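Local coordinates for mannan endo-1,4-beta-mannosidase (Bacillus subtilis, PDB 3CBW), which hydrolyses internal beta-1,4-mannosidic linkages in mannan, galactomannan and glucomannan as a secreted family 26 glycoside hydrolase, at residues V12-P17 / Q21-V26; L113-P118 / S153-G158; P118-Q121 / K126-I129; K146-M151 / Y204-H209; D235-A240 / L267-A272. The protein carries 3 engineered substitutions. One frame throughout, in Å; residues are numbered along the deposited sequence.

Contact 1. Residues V12-P17 / Q21-V26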
# COMPACT_ATOMS: atom_id res chain seq x y z
N VAL A 12 -1.57 15.20 -13.48
CA VAL A 12 -1.77 14.85 -12.08
C VAL A 12 -0.40 14.92 -11.41
O VAL A 12 0.54 14.28 -11.87
CB VAL A 12 -2.41 13.46 -11.93
CG1 VAL A 12 -2.48 13.06 -10.47
CG2 VAL A 12 -3.81 13.50 -12.55
N SER A 13 -0.30 15.74 -10.37
CA SER A 13 0.95 15.97 -9.66
C SER A 13 0.85 15.37 -8.27
O SER A 13 -0.21 15.39 -7.67
CB SER A 13 1.23 17.48 -9.53
OG SER A 13 1.42 18.07 -10.80
N PRO A 14 1.98 14.85 -7.74
CA PRO A 14 1.99 14.38 -6.36
C PRO A 14 1.52 15.47 -5.39
O PRO A 14 1.70 16.67 -5.64
CB PRO A 14 3.47 14.07 -6.11
CG PRO A 14 4.02 13.75 -7.45
CD PRO A 14 3.29 14.66 -8.39
N VAL A 15 0.93 15.05 -4.27
CA VAL A 15 0.53 16.01 -3.25
C VAL A 15 1.72 16.73 -2.64
O VAL A 15 1.59 17.90 -2.26
CB VAL A 15 -0.36 15.40 -2.15
CG1 VAL A 15 -1.66 14.92 -2.75
CG2 VAL A 15 0.35 14.29 -1.40
N ASN A 16 2.87 16.07 -2.55
CA ASN A 16 4.07 16.73 -2.05
C ASN A 16 4.58 17.72 -3.11
O ASN A 16 5.01 17.30 -4.18
CB ASN A 16 5.12 15.67 -1.75
CG ASN A 16 6.45 16.27 -1.33
OD1 ASN A 16 6.60 17.48 -1.21
ND2 ASN A 16 7.41 15.41 -1.06
N PRO A 17 4.56 19.04 -2.80
CA PRO A 17 4.94 20.03 -3.82
C PRO A 17 6.41 19.95 -4.23
O PRO A 17 6.77 20.46 -5.28
CB PRO A 17 4.64 21.37 -3.13
CG PRO A 17 4.70 21.10 -1.70
CD PRO A 17 4.20 19.68 -1.52
N GLN A 21 11.43 14.76 -9.66
CA GLN A 21 10.92 14.67 -11.02
C GLN A 21 10.46 13.26 -11.37
O GLN A 21 9.42 13.10 -11.97
CB GLN A 21 11.95 15.17 -12.04
CG GLN A 21 11.44 15.18 -13.49
CD GLN A 21 10.18 16.01 -13.68
OE1 GLN A 21 10.18 17.22 -13.46
NE2 GLN A 21 9.10 15.36 -14.07
N THR A 22 11.22 12.24 -10.99
CA THR A 22 10.83 10.89 -11.36
C THR A 22 9.50 10.50 -10.71
O THR A 22 8.65 9.85 -11.35
CB THR A 22 11.92 9.89 -10.98
OG1 THR A 22 13.09 10.19 -11.75
CG2 THR A 22 11.49 8.47 -11.28
N THR A 23 9.32 10.91 -9.46
CA THR A 23 8.07 10.67 -8.75
C THR A 23 6.92 11.42 -9.40
O THR A 23 5.83 10.87 -9.56
CB THR A 23 8.24 11.00 -7.26
OG1 THR A 23 9.14 10.05 -6.69
CG2 THR A 23 6.92 10.92 -6.52
N LYS A 24 7.14 12.67 -9.81
CA LYS A 24 6.12 13.42 -10.56
C LYS A 24 5.73 12.70 -11.84
O LYS A 24 4.55 12.58 -12.15
CB LYS A 24 6.62 14.83 -10.88
CG LYS A 24 6.82 15.70 -9.65
CD LYS A 24 7.23 17.13 -10.00
CE LYS A 24 6.02 17.99 -10.31
NZ LYS A 24 6.39 19.38 -10.68
N THR A 25 6.72 12.23 -12.59
CA THR A 25 6.46 11.54 -13.85
C THR A 25 5.66 10.26 -13.63
O THR A 25 4.65 10.03 -14.30
CB THR A 25 7.78 11.24 -14.56
OG1 THR A 25 8.36 12.49 -14.93
CG2 THR A 25 7.55 10.40 -15.79
N VAL A 26 6.09 9.45 -12.67
CA VAL A 26 5.40 8.21 -12.38
C VAL A 26 3.97 8.47 -11.92
O VAL A 26 3.05 7.77 -12.35
CB VAL A 26 6.19 7.38 -11.34
CG1 VAL A 26 5.33 6.26 -10.73
CG2 VAL A 26 7.45 6.82 -11.98
O HOH W 1 3.13 14.94 -12.20
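P14 lays the outer edge of its ring, CG and CD, against the first turn of helix 21-32, where K24 and T23 receive it. The CA-CB bond of P14 points at the helix, and CG stands 3.8 Å from K24 CA, so the ring rests on helix backbone as much as on side chains. The K24 side chain runs across the proline at about a right angle: its CG comes within 3.9 Å of P14 CD, and the chain then bends at its third torsion (chi3 85°). Having CG anti to the carbonyl carbon (chi1 -66°) puts CG, the second methylene, next to P14 CD. On the T23 side the touch is looser, the methyl CG2 lying 4.2 Å from P14 CG. Polar linkage between the two backbones is indirect. One water donates to V12 O at 2.7 Å and to K24 O at 2.8 Å, bridging two carbonyl oxygens that are themselves 4.4 Å apart. Proline packing and the shared water join chain 12-17 to the first turn of the helix it precedes, and V12 N adds a hydrogen bond to N28 OD1 further along it. Around it, V12 touches A31 and P14 touches M27, V15 and N16 lie on Y208 of helix 194-214, and T22 and V26 pack on W103 of helix 96-104.

Contact 2. Residues L113-P118 / S153-G158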
# COMPACT_ATOMS: atom_id res chain seq x y z
N LEU A 113 3.30 -0.86 6.51
CA LEU A 113 3.84 -0.89 7.87
C LEU A 113 2.88 -1.55 8.85
O LEU A 113 1.86 -0.95 9.22
CB LEU A 113 4.11 0.52 8.37
CG LEU A 113 5.05 1.41 7.55
CD1 LEU A 113 4.93 2.87 7.93
CD2 LEU A 113 6.49 0.94 7.69
N HIS A 114 3.22 -2.74 9.32
CA HIS A 114 2.48 -3.35 10.43
C HIS A 114 3.03 -2.84 11.76
O HIS A 114 3.66 -3.58 12.52
CB HIS A 114 2.50 -4.87 10.34
CG HIS A 114 1.54 -5.40 9.32
ND1 HIS A 114 1.64 -5.11 7.98
CD2 HIS A 114 0.44 -6.19 9.46
CE1 HIS A 114 0.65 -5.71 7.33
NE2 HIS A 114 -0.08 -6.37 8.20
N LEU A 115 2.79 -1.56 12.04
CA LEU A 115 3.43 -0.87 13.15
C LEU A 115 3.12 -1.48 14.50
O LEU A 115 1.95 -1.76 14.80
CB LEU A 115 2.99 0.59 13.21
CG LEU A 115 3.41 1.53 12.08
CD1 LEU A 115 2.74 2.89 12.30
CD2 LEU A 115 4.93 1.67 12.04
N ALA A 116 4.16 -1.66 15.31
CA ALA A 116 3.97 -1.93 16.73
C ALA A 116 3.17 -0.79 17.35
O ALA A 116 3.10 0.32 16.80
CB ALA A 116 5.31 -2.10 17.42
N ASN A 117 2.57 -1.07 18.50
CA ASN A 117 1.60 -0.20 19.15
C ASN A 117 2.28 0.64 20.22
O ASN A 117 2.66 0.12 21.27
CB ASN A 117 0.54 -1.10 19.78
CG ASN A 117 -0.60 -0.34 20.40
OD1 ASN A 117 -0.52 0.86 20.67
ND2 ASN A 117 -1.69 -1.06 20.66
N PRO A 118 2.42 1.95 19.96
CA PRO A 118 3.17 2.79 20.91
C PRO A 118 2.42 3.09 22.21
O PRO A 118 2.97 3.76 23.08
CB PRO A 118 3.45 4.05 20.10
CG PRO A 118 2.33 4.14 19.13
CD PRO A 118 1.94 2.72 18.80
N SER A 153 11.23 7.67 12.86
CA SER A 153 12.59 8.06 12.54
C SER A 153 13.34 6.95 11.84
O SER A 153 14.04 7.19 10.86
CB SER A 153 13.34 8.48 13.80
OG SER A 153 14.61 8.98 13.47
N LYS A 154 13.18 5.72 12.32
CA LYS A 154 13.87 4.59 11.72
C LYS A 154 13.30 4.27 10.33
O LYS A 154 14.05 3.95 9.41
CB LYS A 154 13.81 3.37 12.64
CG LYS A 154 14.78 2.28 12.25
CD LYS A 154 14.80 1.15 13.26
CE LYS A 154 15.74 0.06 12.80
NZ LYS A 154 15.66 -1.13 13.70
N ILE A 155 11.99 4.38 10.19
CA ILE A 155 11.32 4.22 8.89
C ILE A 155 11.86 5.25 7.90
O ILE A 155 12.23 4.90 6.77
CB ILE A 155 9.78 4.33 9.04
CG1 ILE A 155 9.23 3.11 9.79
CG2 ILE A 155 9.11 4.46 7.67
CD1 ILE A 155 7.88 3.35 10.43
N ALA A 156 11.93 6.50 8.33
CA ALA A 156 12.42 7.57 7.46
C ALA A 156 13.87 7.34 7.05
O ALA A 156 14.22 7.60 5.91
CB ALA A 156 12.27 8.92 8.13
N ASP A 157 14.70 6.84 7.97
CA ASP A 157 16.09 6.52 7.62
C ASP A 157 16.11 5.50 6.48
O ASP A 157 16.90 5.60 5.55
CB ASP A 157 16.85 5.94 8.82
CG ASP A 157 17.11 6.97 9.93
OD1 ASP A 157 16.90 8.18 9.75
OD2 ASP A 157 17.56 6.52 11.01
N GLY A 158 15.22 4.51 6.55
CA GLY A 158 15.12 3.52 5.49
C GLY A 158 14.64 4.14 4.19
O GLY A 158 15.21 3.90 3.13
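I155 reaches from helix 143-163 to two leucines, L113 at the end of strand 108-114 and L115 just beyond it, with 9.1 Å separating L113 CA from I155 CA. Its CB projects from the helix toward the strand end. From there the branches part: CG2 is anti to the backbone N, while CG1, anti to the carbonyl carbon (chi1 -70°), carries the chain on toward the leucines. CG1 already approaches L113, 4.1 Å from its CD2. The terminal methyl CD1 does most of the touching. It sits 3.9 Å from L113 CD1 and equally far from L113 CD2, so it faces the fork of that leucine, the two side chains meeting tip to tip. The same methyl lies 3.8 Å from L115 CD2; here the side chains cross at about a right angle, and L115, whose CA-CB bond does not aim at the helix, brings only that one branch close. This is the layer between sheet and outer helices in the TIM barrel of family 26 enzymes, with I155 supplied by a helix and L113 by a parallel strand. Y77 of the neighbouring strand 72-79 touches both L113 and I155, and M211 of helix 194-214 also packs on I155. Between the two leucines, H114 occupies the centre of an inverse gamma turn and is a probable substrate-binding residue. Its ring meets H175 and Y49 edge-to-face, and its ND1 is hydrogen-bonded to D76.

Contact 3. Residues P118-Q121 / K126-I129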
# COMPACT_ATOMS: atom_id res chain seq x y z
N PRO A 118 2.42 1.95 19.96
CA PRO A 118 3.17 2.79 20.91
C PRO A 118 2.42 3.09 22.21
O PRO A 118 2.97 3.76 23.08
CB PRO A 118 3.45 4.05 20.10
CG PRO A 118 2.33 4.14 19.13
CD PRO A 118 1.94 2.72 18.80
N ALA A 119 1.20 2.59 22.37
CA ALA A 119 0.55 2.63 23.69
C ALA A 119 1.22 1.64 24.65
O ALA A 119 1.00 1.71 25.86
CB ALA A 119 -0.94 2.33 23.57
N PHE A 120 2.04 0.75 24.10
CA PHE A 120 2.75 -0.29 24.85
C PHE A 120 4.25 -0.14 24.68
O PHE A 120 4.72 0.57 23.79
CB PHE A 120 2.32 -1.68 24.36
CG PHE A 120 0.90 -2.02 24.67
CD1 PHE A 120 0.58 -2.72 25.84
CD2 PHE A 120 -0.13 -1.65 23.81
CE1 PHE A 120 -0.74 -3.05 26.14
CE2 PHE A 120 -1.46 -1.96 24.10
CZ PHE A 120 -1.77 -2.67 25.27
N GLN A 121 5.00 -0.83 25.53
CA GLN A 121 6.45 -0.79 25.46
C GLN A 121 6.96 -1.27 24.09
O GLN A 121 7.92 -0.72 23.55
CB GLN A 121 7.05 -1.62 26.60
CG GLN A 121 8.57 -1.69 26.61
CD GLN A 121 9.13 -2.75 25.68
OE1 GLN A 121 8.50 -3.78 25.44
NE2 GLN A 121 10.33 -2.50 25.15
N LYS A 126 -2.00 -5.52 17.21
CA LYS A 126 -3.44 -5.79 17.09
C LYS A 126 -4.20 -5.67 18.40
O LYS A 126 -5.33 -6.15 18.54
CB LYS A 126 -3.68 -7.15 16.43
CG LYS A 126 -3.29 -7.14 14.96
CD LYS A 126 -3.47 -8.49 14.32
CE LYS A 126 -3.23 -8.40 12.83
NZ LYS A 126 -3.18 -9.74 12.21
N THR A 127 -3.59 -5.02 19.38
CA THR A 127 -4.25 -4.78 20.66
C THR A 127 -4.96 -3.44 20.57
O THR A 127 -4.32 -2.42 20.32
CB THR A 127 -3.23 -4.76 21.81
OG1 THR A 127 -2.48 -5.98 21.79
CG2 THR A 127 -3.93 -4.61 23.16
N PRO A 128 -6.30 -3.42 20.75
CA PRO A 128 -7.00 -2.14 20.60
C PRO A 128 -6.72 -1.20 21.76
O PRO A 128 -6.37 -1.65 22.86
CB PRO A 128 -8.48 -2.55 20.59
CG PRO A 128 -8.52 -3.81 21.37
CD PRO A 128 -7.20 -4.52 21.10
N ILE A 129 -6.88 0.09 21.49
CA ILE A 129 -6.61 1.12 22.47
C ILE A 129 -7.77 2.08 22.56
O ILE A 129 -8.59 2.17 21.66
CB ILE A 129 -5.28 1.86 22.17
CG1 ILE A 129 -5.33 2.58 20.81
CG2 ILE A 129 -4.12 0.87 22.25
CD1 ILE A 129 -4.13 3.50 20.56
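A119 and I129 make the closest aliphatic touch between these two loop pieces, the A119 methyl CB lying 3.7 Å from I129 CG2. Both CA-CB bonds point toward the other piece, though the backbones stay 7.4 Å apart between A119 CA and I129 CA. In I129 the longer branch, CG1, stands between the backbone N and the carbonyl carbon (chi1 62°). That places CG2 anti to the carbonyl carbon, where it is the branch that meets the alanine. The aromatic part of the contact belongs to F120. The far end of its ring reaches T127, whose methyl CG2 is 3.6 Å from F120 CZ and 3.7 Å from F120 CE2, while T127 CB is 4.0 Å from F120 CE2. The methyl approaches the ring obliquely, and the two side chains cross at about a right angle. I129 CG2 also comes near this ring, 4.3 Å from F120 CE2, and so links the alanine and phenylalanine patches. F120 stacks in addition on H124 in the loop between the two pieces, and I129 also packs on Y134 and I137 of helix 131-138. The side chain of T127 is about 10 Å from that of the probable substrate-binding W181. Between the two pieces the chemistry is apolar: methyl groups and one ring hold them by van der Waals packing, partly buried, with no directional polar bond between them.

Contact 4. Residues K146-M151 / Y204-H209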
# COMPACT_ATOMS: atom_id res chain seq x y z
N LYS A 146 6.65 9.65 21.92
CA LYS A 146 8.07 9.42 21.68
C LYS A 146 8.32 8.05 21.06
O LYS A 146 9.17 7.93 20.18
CB LYS A 146 8.86 9.59 22.98
CG LYS A 146 8.94 11.04 23.43
CD LYS A 146 9.59 11.18 24.79
CE LYS A 146 9.52 12.61 25.28
NZ LYS A 146 10.26 12.72 26.58
N ARG A 147 7.57 7.04 21.48
CA ARG A 147 7.67 5.71 20.88
C ARG A 147 7.26 5.76 19.41
O ARG A 147 7.94 5.19 18.55
CB ARG A 147 6.78 4.72 21.63
CG ARG A 147 7.32 4.25 22.97
CD ARG A 147 6.24 3.42 23.62
NE ARG A 147 6.52 3.09 25.01
CZ ARG A 147 5.60 3.01 25.96
NH1 ARG A 147 4.32 3.27 25.72
NH2 ARG A 147 5.99 2.71 27.20
N LEU A 148 6.17 6.47 19.13
CA LEU A 148 5.77 6.63 17.73
C LEU A 148 6.89 7.27 16.91
O LEU A 148 7.30 6.75 15.87
CB LEU A 148 4.48 7.45 17.60
CG LEU A 148 4.05 7.74 16.15
CD1 LEU A 148 3.72 6.46 15.37
CD2 LEU A 148 2.88 8.69 16.14
N ASN A 149 7.42 8.39 17.42
CA ASN A 149 8.46 9.10 16.69
C ASN A 149 9.75 8.30 16.51
O ASN A 149 10.41 8.43 15.48
CB ASN A 149 8.71 10.47 17.31
CG ASN A 149 7.58 11.43 17.01
OD1 ASN A 149 6.88 11.29 16.00
ND2 ASN A 149 7.40 12.42 17.88
N ALA A 150 10.09 7.44 17.47
CA ALA A 150 11.24 6.55 17.33
C ALA A 150 11.06 5.59 16.15
O ALA A 150 11.99 5.33 15.38
CB ALA A 150 11.50 5.78 18.62
N MET A 151 9.85 5.04 16.01
CA MET A 151 9.55 4.20 14.85
C MET A 151 9.61 5.00 13.55
O MET A 151 10.21 4.56 12.57
CB MET A 151 8.17 3.56 14.99
CG MET A 151 8.03 2.50 16.11
SD MET A 151 6.46 1.50 16.09
CE MET A 151 5.24 2.82 16.32
N TYR A 204 -2.61 10.14 10.56
CA TYR A 204 -2.16 10.07 9.19
C TYR A 204 -1.41 11.36 8.83
O TYR A 204 -0.31 11.30 8.26
CB TYR A 204 -3.35 9.85 8.26
CG TYR A 204 -2.96 9.62 6.83
CD1 TYR A 204 -3.09 8.37 6.23
CD2 TYR A 204 -2.48 10.68 6.06
CE1 TYR A 204 -2.73 8.19 4.89
CE2 TYR A 204 -2.12 10.51 4.76
CZ TYR A 204 -2.23 9.28 4.18
OH TYR A 204 -1.90 9.19 2.85
N LYS A 205 -1.98 12.51 9.18
CA LYS A 205 -1.33 13.78 8.89
C LYS A 205 -0.01 13.94 9.64
O LYS A 205 0.93 14.52 9.11
CB LYS A 205 -2.26 14.94 9.19
CG LYS A 205 -3.46 15.00 8.28
CD LYS A 205 -4.29 16.19 8.68
CE LYS A 205 -5.68 16.14 8.14
NZ LYS A 205 -6.45 17.25 8.76
N LYS A 206 0.06 13.42 10.86
CA LYS A 206 1.31 13.45 11.63
C LYS A 206 2.41 12.67 10.91
O LYS A 206 3.55 13.12 10.81
CB LYS A 206 1.05 12.87 13.01
CG LYS A 206 2.24 12.80 13.93
CD LYS A 206 1.78 12.36 15.32
CE LYS A 206 2.91 12.33 16.30
NZ LYS A 206 3.20 13.68 16.87
N ILE A 207 2.05 11.51 10.38
CA ILE A 207 3.03 10.74 9.62
C ILE A 207 3.38 11.45 8.31
O ILE A 207 4.55 11.51 7.93
CB ILE A 207 2.56 9.29 9.39
CG1 ILE A 207 2.45 8.56 10.74
CG2 ILE A 207 3.50 8.57 8.40
CD1 ILE A 207 2.04 7.10 10.63
N TYR A 208 2.38 11.99 7.62
CA TYR A 208 2.63 12.75 6.39
C TYR A 208 3.63 13.89 6.67
O TYR A 208 4.60 14.07 5.93
CB TYR A 208 1.33 13.29 5.78
CG TYR A 208 1.61 14.11 4.54
CD1 TYR A 208 1.65 13.52 3.28
CD2 TYR A 208 1.89 15.49 4.64
CE1 TYR A 208 1.94 14.28 2.14
CE2 TYR A 208 2.20 16.24 3.50
CZ TYR A 208 2.21 15.63 2.26
OH TYR A 208 2.51 16.36 1.12
N HIS A 209 3.39 14.66 7.74
CA HIS A 209 4.27 15.79 8.05
C HIS A 209 5.64 15.35 8.52
O HIS A 209 6.63 15.99 8.17
CB HIS A 209 3.60 16.72 9.06
CG HIS A 209 2.44 17.44 8.49
ND1 HIS A 209 1.22 17.53 9.13
CD2 HIS A 209 2.29 18.08 7.31
CE1 HIS A 209 0.38 18.21 8.37
NE2 HIS A 209 1.00 18.55 7.26
O HOH W 2 5.71 13.65 15.09
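L148 and K206 run past each other in opposite directions between helices 143-163 and 194-214. L148 has CG anti to the backbone N (chi1 176°), which extends the side chain from its helix and brings CD2 to 3.6 Å from K206 CE and 3.9 Å from K206 CD. The lysine answers with a nearly straight chain, successive torsions near 180° from CA out to CE. Only the last torsion breaks the line: chi4 of 82° turns NZ aside from the leucine methyl. The amino group is then hydrogen-bonded to L138 O at the end of helix 131-138, to S140 OG in the link to helix 143-163, and to a water 3.1 Å from K206 NZ. That water donates in turn to N149 OD1 at 2.8 Å, joining lysine and amide across the contact. N149 crosses the lysine at about a right angle, its OD1 4.1 Å from K206 CE, while its ND2 is hydrogen-bonded to the same S140 OG. S140 OG thus partners both polar ends and probably helps to position the amide and the ammonium. The N149 and I207 CA atoms stay 9.1 Å apart, and L148 also lies on L203 of helix 194-214. Here buried L148 meets the methylenes while N149 and K206 carry the polar ends, a side-by-side packing of successive outer helices that belongs to the helical layer of a TIM barrel.

Contact 5. Residues D235-A240 / L267-A272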
# COMPACT_ATOMS: atom_id res chain seq x y z
N ASP A 235 -14.92 7.99 5.41
CA ASP A 235 -14.96 8.83 6.60
C ASP A 235 -13.56 9.11 7.15
O ASP A 235 -13.32 10.17 7.72
CB ASP A 235 -15.85 8.22 7.69
CG ASP A 235 -17.33 8.25 7.34
OD1 ASP A 235 -17.73 8.99 6.42
OD2 ASP A 235 -18.10 7.53 8.00
N PHE A 236 -12.64 8.18 6.93
CA PHE A 236 -11.28 8.32 7.44
C PHE A 236 -10.34 9.09 6.52
O PHE A 236 -9.18 9.28 6.84
CB PHE A 236 -10.71 6.93 7.69
CG PHE A 236 -11.32 6.21 8.86
CD1 PHE A 236 -10.82 6.40 10.13
CD2 PHE A 236 -12.37 5.32 8.67
CE1 PHE A 236 -11.37 5.74 11.21
CE2 PHE A 236 -12.91 4.66 9.73
CZ PHE A 236 -12.41 4.87 11.01
N TYR A 237 -10.85 9.55 5.38
CA TYR A 237 -9.99 10.20 4.39
C TYR A 237 -9.43 11.48 4.97
O TYR A 237 -10.18 12.36 5.37
CB TYR A 237 -10.83 10.52 3.18
CG TYR A 237 -10.12 11.12 2.00
CD1 TYR A 237 -9.10 10.43 1.34
CD2 TYR A 237 -10.53 12.35 1.49
CE1 TYR A 237 -8.49 10.98 0.22
CE2 TYR A 237 -9.93 12.90 0.38
CZ TYR A 237 -8.91 12.20 -0.25
OH TYR A 237 -8.34 12.74 -1.37
N PRO A 238 -8.09 11.60 5.05
CA PRO A 238 -7.54 12.78 5.71
C PRO A 238 -7.60 14.06 4.88
O PRO A 238 -7.43 15.15 5.43
CB PRO A 238 -6.09 12.37 5.98
CG PRO A 238 -5.77 11.41 4.91
CD PRO A 238 -7.04 10.64 4.65
N GLY A 239 -7.84 13.93 3.58
CA GLY A 239 -7.95 15.09 2.70
C GLY A 239 -7.09 14.98 1.47
O GLY A 239 -6.09 14.24 1.43
N ALA A 240 -7.45 15.77 0.46
CA ALA A 240 -6.80 15.71 -0.85
C ALA A 240 -5.34 16.10 -0.82
O ALA A 240 -4.58 15.72 -1.72
CB ALA A 240 -7.54 16.58 -1.86
N LEU A 267 -13.67 10.43 -4.93
CA LEU A 267 -12.73 11.37 -4.32
C LEU A 267 -11.79 12.01 -5.34
O LEU A 267 -10.97 12.87 -4.99
CB LEU A 267 -11.95 10.66 -3.21
CG LEU A 267 -12.80 10.16 -2.03
CD1 LEU A 267 -11.94 9.38 -1.03
CD2 LEU A 267 -13.53 11.32 -1.35
N ASN A 268 -11.90 11.61 -6.60
CA ASN A 268 -11.06 12.15 -7.68
C ASN A 268 -9.56 11.92 -7.44
O ASN A 268 -8.74 12.81 -7.61
CB ASN A 268 -11.38 13.63 -7.95
CG ASN A 268 -10.92 14.09 -9.32
OD1 ASN A 268 -10.86 13.30 -10.27
ND2 ASN A 268 -10.57 15.37 -9.43
N LYS A 269 -9.23 10.70 -7.01
CA LYS A 269 -7.85 10.23 -6.93
C LYS A 269 -7.81 8.91 -7.66
O LYS A 269 -8.82 8.18 -7.67
CB LYS A 269 -7.44 9.99 -5.47
CG LYS A 269 -7.48 11.21 -4.57
CD LYS A 269 -6.32 12.15 -4.81
CE LYS A 269 -6.36 13.34 -3.86
NZ LYS A 269 -5.10 14.15 -4.01
N PRO A 270 -6.67 8.56 -8.28
CA PRO A 270 -6.54 7.24 -8.88
C PRO A 270 -6.84 6.15 -7.84
O PRO A 270 -6.51 6.31 -6.66
CB PRO A 270 -5.07 7.20 -9.34
CG PRO A 270 -4.75 8.62 -9.60
CD PRO A 270 -5.45 9.37 -8.48
N PHE A 271 -7.44 5.06 -8.31
CA PHE A 271 -7.92 3.97 -7.47
C PHE A 271 -7.13 2.68 -7.74
O PHE A 271 -6.83 2.37 -8.89
CB PHE A 271 -9.41 3.72 -7.76
CG PHE A 271 -9.96 2.51 -7.07
CD1 PHE A 271 -10.52 2.61 -5.80
CD2 PHE A 271 -9.89 1.25 -7.66
CE1 PHE A 271 -10.98 1.47 -5.15
CE2 PHE A 271 -10.34 0.12 -7.01
CZ PHE A 271 -10.89 0.22 -5.77
N ALA A 272 -6.82 1.94 -6.68
CA ALA A 272 -6.14 0.66 -6.81
C ALA A 272 -6.71 -0.37 -5.85
O ALA A 272 -7.32 -0.02 -4.84
CB ALA A 272 -4.65 0.83 -6.55
O HOH W 3 -10.12 14.19 -2.86
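Neither Y237 nor K269, which meet here, lies in regular structure: 235-240 is a loop, and 267-270 leads out of helix 261-265 into strand 271-278. N268 leaves helical geometry with positive phi, turning the chain between L267 and K269, while G239, two residues after Y237, has backbone angles at which a CB would be jammed against the preceding carbonyl O. The backbones are nearest at A240 and L267, whose CA atoms are 8.1 Å apart. Both faces of the Y237 ring have a neighbour. Over the centre of one, L267 CD1 stands 3.8 Å from the ring centroid and 10° off the normal, a CH-pi contact; G239 N lies above the opposite face, offset toward the rim, and Y224 meets the ring edge-to-face. In a TIM barrel such pieces form the loops before parallel strands, here those preceding 245-252 and 271-278, at the end remote from the catalytic site. The hydroxyl of Y237 shares a water with L267 O, the water lying 2.7 Å from Y237 OH and 2.6 Å from L267 O. K269 crosses the tyrosine at about a right angle, its CE 3.2 Å from Y237 OH. A bend at its second torsion (chi2 -76°) swings the rest of the chain toward A240, where NZ donates to A240 O at 2.8 Å, in the carbonyl plane on a lone pair. The same NZ is hydrogen-bonded to V243 O.

How the contacts relate
Along the chain contact 1 comes first; contact 2 begins on the last residues of strand 108-114 and shares P118 with contact 3, contact 4 crosses contact 2, and contact 5 follows last. Contacts 2 and 4 both use helix 143-163, with centres about 8 Å apart; the centres of contacts 2 and 3 are about 14 Å apart, and R147 of contact 4 reaches P118 O by a probable hydrogen bond. Contacts 1 and 5 form a second group, centres about 16 Å apart, where V15 touches A240 and K269. Contacts 2 and 5 reach the same parallel sheet of the TIM barrel; contact 4 joins two of its outer helices, and contacts 1 and 3 pack loop pieces beside it.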